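Local coordinates for putative cell surface protein, similar to internalin proteins (Listeria monocytogenes EGD-e, PDB 5KZS) that is of unknown function but is an internalin-like leucine-rich repeat protein, probably displayed at the cell surface and perhaps binding host proteins, at residues T87-L101 with S115-T129. Sequence-based numbering, arbitrary orientation.
Sequences TEFPDISTIPHLNTL and SLPDYQNYPEMVTIT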
loop_
_atom_site.group_PDB
_atom_site.type_symbol
_atom_site.label_atom_id
_atom_site.label_comp_id
_atom_site.label_asym_id
_atom_site.label_seq_id
_atom_site.Cartn_x
_atom_site.Cartn_y
_atom_site.Cartn_z
ATOM N N THR A 87 20.532 1.503 0.075
ATOM C CA THR A 87 19.453 1.721 -0.871
ATOM C C THR A 87 18.805 0.405 -1.349
ATOM O O THR A 87 17.746 0.437 -1.952
ATOM C CB THR A 87 19.990 2.675 -1.980
ATOM O OG1 THR A 87 19.372 3.957 -1.817
ATOM C CG2 THR A 87 19.803 2.159 -3.423
ATOM N N GLU A 88 19.421 -0.741 -1.064
ATOM C CA GLU A 88 18.785 -2.044 -1.272
ATOM C C GLU A 88 19.482 -3.095 -0.445
ATOM O O GLU A 88 20.664 -2.949 -0.124
ATOM C CB GLU A 88 18.854 -2.465 -2.745
ATOM C CG GLU A 88 20.236 -2.854 -3.280
ATOM C CD GLU A 88 20.212 -3.263 -4.755
ATOM O OE1 GLU A 88 20.948 -4.204 -5.133
ATOM O OE2 GLU A 88 19.458 -2.650 -5.547
ATOM N N PHE A 89 18.761 -4.162 -0.119
ATOM C CA PHE A 89 19.401 -5.362 0.402
ATOM C C PHE A 89 19.806 -6.189 -0.816
ATOM O O PHE A 89 18.969 -6.422 -1.693
ATOM C CB PHE A 89 18.470 -6.165 1.297
ATOM C CG PHE A 89 19.164 -7.284 2.018
ATOM C CD1 PHE A 89 19.935 -7.023 3.160
ATOM C CD2 PHE A 89 19.081 -8.596 1.548
ATOM C CE1 PHE A 89 20.599 -8.043 3.816
ATOM C CE2 PHE A 89 19.737 -9.624 2.213
ATOM C CZ PHE A 89 20.500 -9.346 3.344
ATOM N N PRO A 90 21.081 -6.631 -0.880
ATOM C CA PRO A 90 21.581 -7.228 -2.116
ATOM C C PRO A 90 21.108 -8.662 -2.361
ATOM O O PRO A 90 20.531 -9.296 -1.475
ATOM C CB PRO A 90 23.101 -7.185 -1.931
ATOM C CG PRO A 90 23.302 -7.273 -0.461
ATOM C CD PRO A 90 22.110 -6.627 0.181
ATOM N N ASP A 91 21.369 -9.136 -3.579
ATOM C CA ASP A 91 20.984 -10.462 -4.036
ATOM C C ASP A 91 22.196 -11.371 -3.897
ATOM O O ASP A 91 22.901 -11.624 -4.866
ATOM C CB ASP A 91 20.531 -10.372 -5.499
ATOM C CG ASP A 91 19.900 -11.666 -6.028
ATOM O OD1 ASP A 91 19.744 -12.664 -5.278
ATOM O OD2 ASP A 91 19.530 -11.667 -7.230
ATOM N N ILE A 92 22.430 -11.863 -2.684
ATOM C CA ILE A 92 23.586 -12.708 -2.386
ATOM C C ILE A 92 23.206 -14.178 -2.318
ATOM O O ILE A 92 22.070 -14.529 -2.030
ATOM C CB ILE A 92 24.283 -12.273 -1.078
ATOM C CG1 ILE A 92 23.463 -12.614 0.184
ATOM C CG2 ILE A 92 24.572 -10.776 -1.117
ATOM C CD1 ILE A 92 24.196 -12.328 1.482
ATOM N N SER A 93 24.186 -15.037 -2.541
ATOM C CA SER A 93 23.954 -16.478 -2.619
ATOM C C SER A 93 24.151 -17.210 -1.284
ATOM O O SER A 93 24.006 -18.432 -1.231
ATOM C CB SER A 93 24.877 -17.069 -3.677
ATOM O OG SER A 93 26.228 -16.814 -3.343
ATOM N N THR A 94 24.461 -16.481 -0.209
ATOM C CA THR A 94 24.723 -17.106 1.093
ATOM C C THR A 94 23.537 -17.176 2.036
ATOM O O THR A 94 23.732 -17.500 3.194
ATOM C CB THR A 94 25.880 -16.409 1.834
ATOM O OG1 THR A 94 25.594 -15.019 1.993
ATOM C CG2 THR A 94 27.182 -16.581 1.075
ATOM N N ILE A 95 22.319 -16.898 1.569
ATOM C CA ILE A 95 21.110 -17.046 2.405
ATOM C C ILE A 95 20.058 -17.910 1.702
ATOM O O ILE A 95 18.960 -17.452 1.426
ATOM C CB ILE A 95 20.511 -15.680 2.824
ATOM C CG1 ILE A 95 21.623 -14.634 3.040
ATOM C CG2 ILE A 95 19.687 -15.856 4.096
ATOM C CD1 ILE A 95 21.174 -13.341 3.703
ATOM N N PRO A 96 20.394 -19.185 1.429
ATOM C CA PRO A 96 19.562 -20.021 0.550
ATOM C C PRO A 96 18.121 -20.237 0.997
ATOM O O PRO A 96 17.252 -20.393 0.144
ATOM C CB PRO A 96 20.320 -21.365 0.508
ATOM C CG PRO A 96 21.230 -21.342 1.685
ATOM C CD PRO A 96 21.613 -19.904 1.847
ATOM N N HIS A 97 17.872 -20.237 2.305
ATOM C CA HIS A 97 16.533 -20.521 2.846
ATOM C C HIS A 97 15.748 -19.283 3.322
ATOM O O HIS A 97 14.757 -19.420 4.036
ATOM C CB HIS A 97 16.657 -21.577 3.952
ATOM C CG HIS A 97 17.195 -22.882 3.461
ATOM N ND1 HIS A 97 18.477 -23.311 3.737
ATOM C CD2 HIS A 97 16.642 -23.836 2.674
ATOM C CE1 HIS A 97 18.683 -24.483 3.162
ATOM N NE2 HIS A 97 17.585 -24.821 2.508
ATOM N N LEU A 98 16.151 -18.090 2.888
ATOM C CA LEU A 98 15.484 -16.850 3.287
ATOM C C LEU A 98 14.008 -16.845 2.865
ATOM O O LEU A 98 13.700 -17.000 1.686
ATOM C CB LEU A 98 16.207 -15.640 2.692
ATOM C CG LEU A 98 15.764 -14.230 3.092
ATOM C CD1 LEU A 98 15.942 -13.986 4.573
ATOM C CD2 LEU A 98 16.566 -13.204 2.314
ATOM N N ASN A 99 13.119 -16.705 3.849
ATOM C CA ASN A 99 11.656 -16.630 3.660
ATOM C C ASN A 99 11.104 -15.209 3.705
ATOM O O ASN A 99 10.063 -14.941 3.092
ATOM C CB ASN A 99 10.915 -17.444 4.743
ATOM C CG ASN A 99 11.115 -18.946 4.597
ATOM O OD1 ASN A 99 11.324 -19.466 3.495
ATOM N ND2 ASN A 99 11.045 -19.654 5.710
ATOM N N THR A 100 11.768 -14.319 4.441
ATOM C CA THR A 100 11.220 -13.006 4.713
ATOM C C THR A 100 12.279 -11.931 4.651
ATOM O O THR A 100 13.315 -12.049 5.272
ATOM C CB THR A 100 10.589 -12.960 6.121
ATOM O OG1 THR A 100 9.606 -13.994 6.254
ATOM C CG2 THR A 100 9.922 -11.601 6.383
ATOM N N LEU A 101 11.981 -10.860 3.933
ATOM C CA LEU A 101 12.789 -9.650 3.945
ATOM C C LEU A 101 11.898 -8.550 4.517
ATOM O O LEU A 101 10.786 -8.373 4.044
ATOM C CB LEU A 101 13.235 -9.308 2.521
ATOM C CG LEU A 101 13.810 -7.910 2.283
ATOM C CD1 LEU A 101 15.089 -7.714 3.067
ATOM C CD2 LEU A 101 14.067 -7.712 0.807
ATOM N N SER A 115 15.338 0.558 -3.589
ATOM C CA SER A 115 14.997 -0.170 -4.810
ATOM C C SER A 115 14.732 -1.612 -4.433
ATOM O O SER A 115 15.155 -2.063 -3.376
ATOM C CB SER A 115 16.135 -0.094 -5.842
ATOM O OG SER A 115 17.295 -0.829 -5.444
ATOM N N LEU A 116 14.061 -2.335 -5.317
ATOM C CA LEU A 116 13.748 -3.743 -5.112
ATOM C C LEU A 116 14.278 -4.545 -6.296
ATOM O O LEU A 116 13.686 -4.490 -7.371
ATOM C CB LEU A 116 12.229 -3.925 -4.979
ATOM C CG LEU A 116 11.659 -5.357 -5.066
ATOM C CD1 LEU A 116 12.439 -6.373 -4.216
ATOM C CD2 LEU A 116 10.189 -5.346 -4.681
ATOM N N PRO A 117 15.392 -5.289 -6.108
ATOM C CA PRO A 117 15.904 -6.177 -7.165
ATOM C C PRO A 117 14.925 -7.271 -7.614
ATOM O O PRO A 117 13.996 -7.614 -6.902
ATOM C CB PRO A 117 17.138 -6.821 -6.513
ATOM C CG PRO A 117 17.602 -5.836 -5.503
ATOM C CD PRO A 117 16.357 -5.156 -4.995
ATOM N N ASP A 118 15.140 -7.805 -8.804
ATOM C CA ASP A 118 14.434 -8.998 -9.251
ATOM C C ASP A 118 15.244 -10.175 -8.696
ATOM O O ASP A 118 16.051 -10.764 -9.398
ATOM C CB ASP A 118 14.365 -8.994 -10.791
ATOM C CG ASP A 118 13.651 -10.209 -11.373
ATOM O OD1 ASP A 118 12.904 -10.909 -10.667
ATOM O OD2 ASP A 118 13.837 -10.469 -12.576
ATOM N N TYR A 119 15.030 -10.490 -7.422
ATOM C CA TYR A 119 15.886 -11.438 -6.687
ATOM C C TYR A 119 15.875 -12.864 -7.252
ATOM O O TYR A 119 14.816 -13.475 -7.425
ATOM C CB TYR A 119 15.490 -11.526 -5.210
ATOM C CG TYR A 119 15.777 -10.306 -4.352
ATOM C CD1 TYR A 119 17.082 -9.873 -4.117
ATOM C CD2 TYR A 119 14.742 -9.620 -3.709
ATOM C CE1 TYR A 119 17.345 -8.777 -3.289
ATOM C CE2 TYR A 119 14.994 -8.522 -2.886
ATOM C CZ TYR A 119 16.293 -8.101 -2.672
ATOM O OH TYR A 119 16.526 -7.010 -1.854
ATOM N N GLN A 120 17.076 -13.380 -7.517
ATOM C CA GLN A 120 17.275 -14.733 -8.030
ATOM C C GLN A 120 17.728 -15.744 -6.961
ATOM O O GLN A 120 17.449 -16.943 -7.096
ATOM C CB GLN A 120 18.303 -14.692 -9.165
ATOM C CG GLN A 120 17.930 -13.771 -10.321
ATOM C CD GLN A 120 16.651 -14.212 -11.016
ATOM O OE1 GLN A 120 16.578 -15.319 -11.546
ATOM N NE2 GLN A 120 15.626 -13.356 -10.999
ATOM N N ASN A 121 18.421 -15.277 -5.911
ATOM C CA ASN A 121 19.011 -16.175 -4.903
ATOM C C ASN A 121 18.144 -16.499 -3.683
ATOM O O ASN A 121 18.567 -17.270 -2.824
ATOM C CB ASN A 121 20.361 -15.633 -4.443
ATOM C CG ASN A 121 21.367 -15.571 -5.571
ATOM O OD1 ASN A 121 21.801 -16.603 -6.083
ATOM N ND2 ASN A 121 21.740 -14.366 -5.967
ATOM N N TYR A 122 16.931 -15.950 -3.626
ATOM C CA TYR A 122 15.965 -16.266 -2.563
ATOM C C TYR A 122 14.707 -16.937 -3.168
ATOM O O TYR A 122 13.625 -16.337 -3.185
ATOM C CB TYR A 122 15.615 -14.992 -1.778
ATOM C CG TYR A 122 16.808 -14.108 -1.466
ATOM C CD1 TYR A 122 17.966 -14.637 -0.896
ATOM C CD2 TYR A 122 16.783 -12.740 -1.738
ATOM C CE1 TYR A 122 19.065 -13.834 -0.617
ATOM C CE2 TYR A 122 17.875 -11.928 -1.455
ATOM C CZ TYR A 122 19.013 -12.480 -0.895
ATOM O OH TYR A 122 20.097 -11.682 -0.616
ATOM N N PRO A 123 14.853 -18.187 -3.687
ATOM C CA PRO A 123 13.700 -18.895 -4.282
ATOM C C PRO A 123 12.633 -19.373 -3.286
ATOM O O PRO A 123 11.552 -19.762 -3.711
ATOM C CB PRO A 123 14.355 -20.109 -4.954
ATOM C CG PRO A 123 15.583 -20.371 -4.140
ATOM C CD PRO A 123 16.085 -19.008 -3.763
ATOM N N GLU A 124 12.935 -19.369 -1.986
ATOM C CA GLU A 124 11.974 -19.780 -0.960
ATOM C C GLU A 124 11.254 -18.591 -0.267
ATOM O O GLU A 124 10.574 -18.782 0.743
ATOM C CB GLU A 124 12.682 -20.678 0.061
ATOM C CG GLU A 124 13.058 -22.041 -0.501
ATOM C CD GLU A 124 13.711 -22.955 0.526
ATOM O OE1 GLU A 124 13.810 -22.559 1.716
ATOM O OE2 GLU A 124 14.126 -24.079 0.141
HETATM N N MSE A 125 11.387 -17.389 -0.844
HETATM C CA MSE A 125 10.879 -16.136 -0.277
HETATM C C MSE A 125 9.377 -16.170 -0.293
HETATM O O MSE A 125 8.765 -16.600 -1.274
HETATM C CB MSE A 125 11.427 -14.971 -1.102
HETATM C CG MSE A 125 11.031 -13.591 -0.617
HETATM SE SE MSE A 125 12.115 -13.022 0.907
HETATM C CE MSE A 125 13.127 -11.665 -0.097
ATOM N N VAL A 126 8.787 -15.733 0.818
ATOM C CA VAL A 126 7.339 -15.720 1.028
ATOM C C VAL A 126 6.794 -14.297 1.268
ATOM O O VAL A 126 5.709 -13.992 0.797
ATOM C CB VAL A 126 6.982 -16.727 2.158
ATOM C CG1 VAL A 126 5.644 -16.435 2.838
ATOM C CG2 VAL A 126 7.012 -18.151 1.608
ATOM N N THR A 127 7.535 -13.429 1.953
ATOM C CA THR A 127 7.035 -12.123 2.375
ATOM C C THR A 127 8.075 -11.038 2.175
ATOM O O THR A 127 9.221 -11.224 2.546
ATOM C CB THR A 127 6.690 -12.162 3.877
ATOM O OG1 THR A 127 5.717 -13.183 4.105
ATOM C CG2 THR A 127 6.164 -10.805 4.385
ATOM N N ILE A 128 7.664 -9.897 1.636
ATOM C CA ILE A 128 8.539 -8.727 1.490
ATOM C C ILE A 128 7.789 -7.495 1.949
ATOM O O ILE A 128 6.627 -7.289 1.597
ATOM C CB ILE A 128 9.011 -8.498 0.028
ATOM C CG1 ILE A 128 9.793 -9.720 -0.458
ATOM C CG2 ILE A 128 9.867 -7.224 -0.096
ATOM C CD1 ILE A 128 10.336 -9.610 -1.871
ATOM N N THR A 129 8.489 -6.655 2.695
ATOM C CA THR A 129 7.896 -5.488 3.300
ATOM C C THR A 129 8.891 -4.350 3.197
ATOM O O THR A 129 9.928 -4.382 3.854
ATOM C CB THR A 129 7.562 -5.764 4.785
ATOM O OG1 THR A 129 6.767 -6.957 4.900
ATOM C CG2 THR A 129 6.816 -4.584 5.390
HETATM O O HOH W 1 16.288 -4.252 -1.298
#
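Tyr122 reaches between the two coils and ends on the backbone of 87-101, where its hydroxyl does two jobs: OH donates to Pro90 O at 2.6 Å and accepts from Ile92 N at 3.1 Å. With donor and acceptor in one group, tyrosine suits a place where an irregular loop turns a carbonyl and an N-H inward. Its ring is also covered on one face, Leu98 CD2 sitting almost over the centre at 3.8 Å from the centroid, a CH-pi contact. Tyr119, three residues earlier, likewise gives its hydroxyl to the backbone, OH lying 2.5 Å from Phe89 O, and accepts from a water that also joins Phe89 N to Ser115 O. Beside these rings Asp91 holds the neighbouring loop. Its CG lies opposite the backbone N (chi1 -171°), which carries the carboxylate across to the next coil; there OD2 receives Gln120 N in a nearly straight bond (174°), while OD1 takes Asn121 N through its syn lone pair and, weakly, Asn121 ND2. The two segments belong to successive coils of the leucine-rich repeat solenoid, stacked in parallel: Leu101 N bonds Thr127 O at 3.1 Å, and Asn99 O accepts from both Val126 N and Thr127 N. Leucine fits the inward position of this strand: Leu101 CB meets CE of Met125, a selenomethionine, at 3.5 Å. Its CD2 lies by Tyr119 CE2, whereas Thr100 and Thr127, side by side, line the sheet's other face. Further out, Phe89 and Leu98 pack on Val77 of the preceding strand, and Ile128 touches Leu151 of the following one.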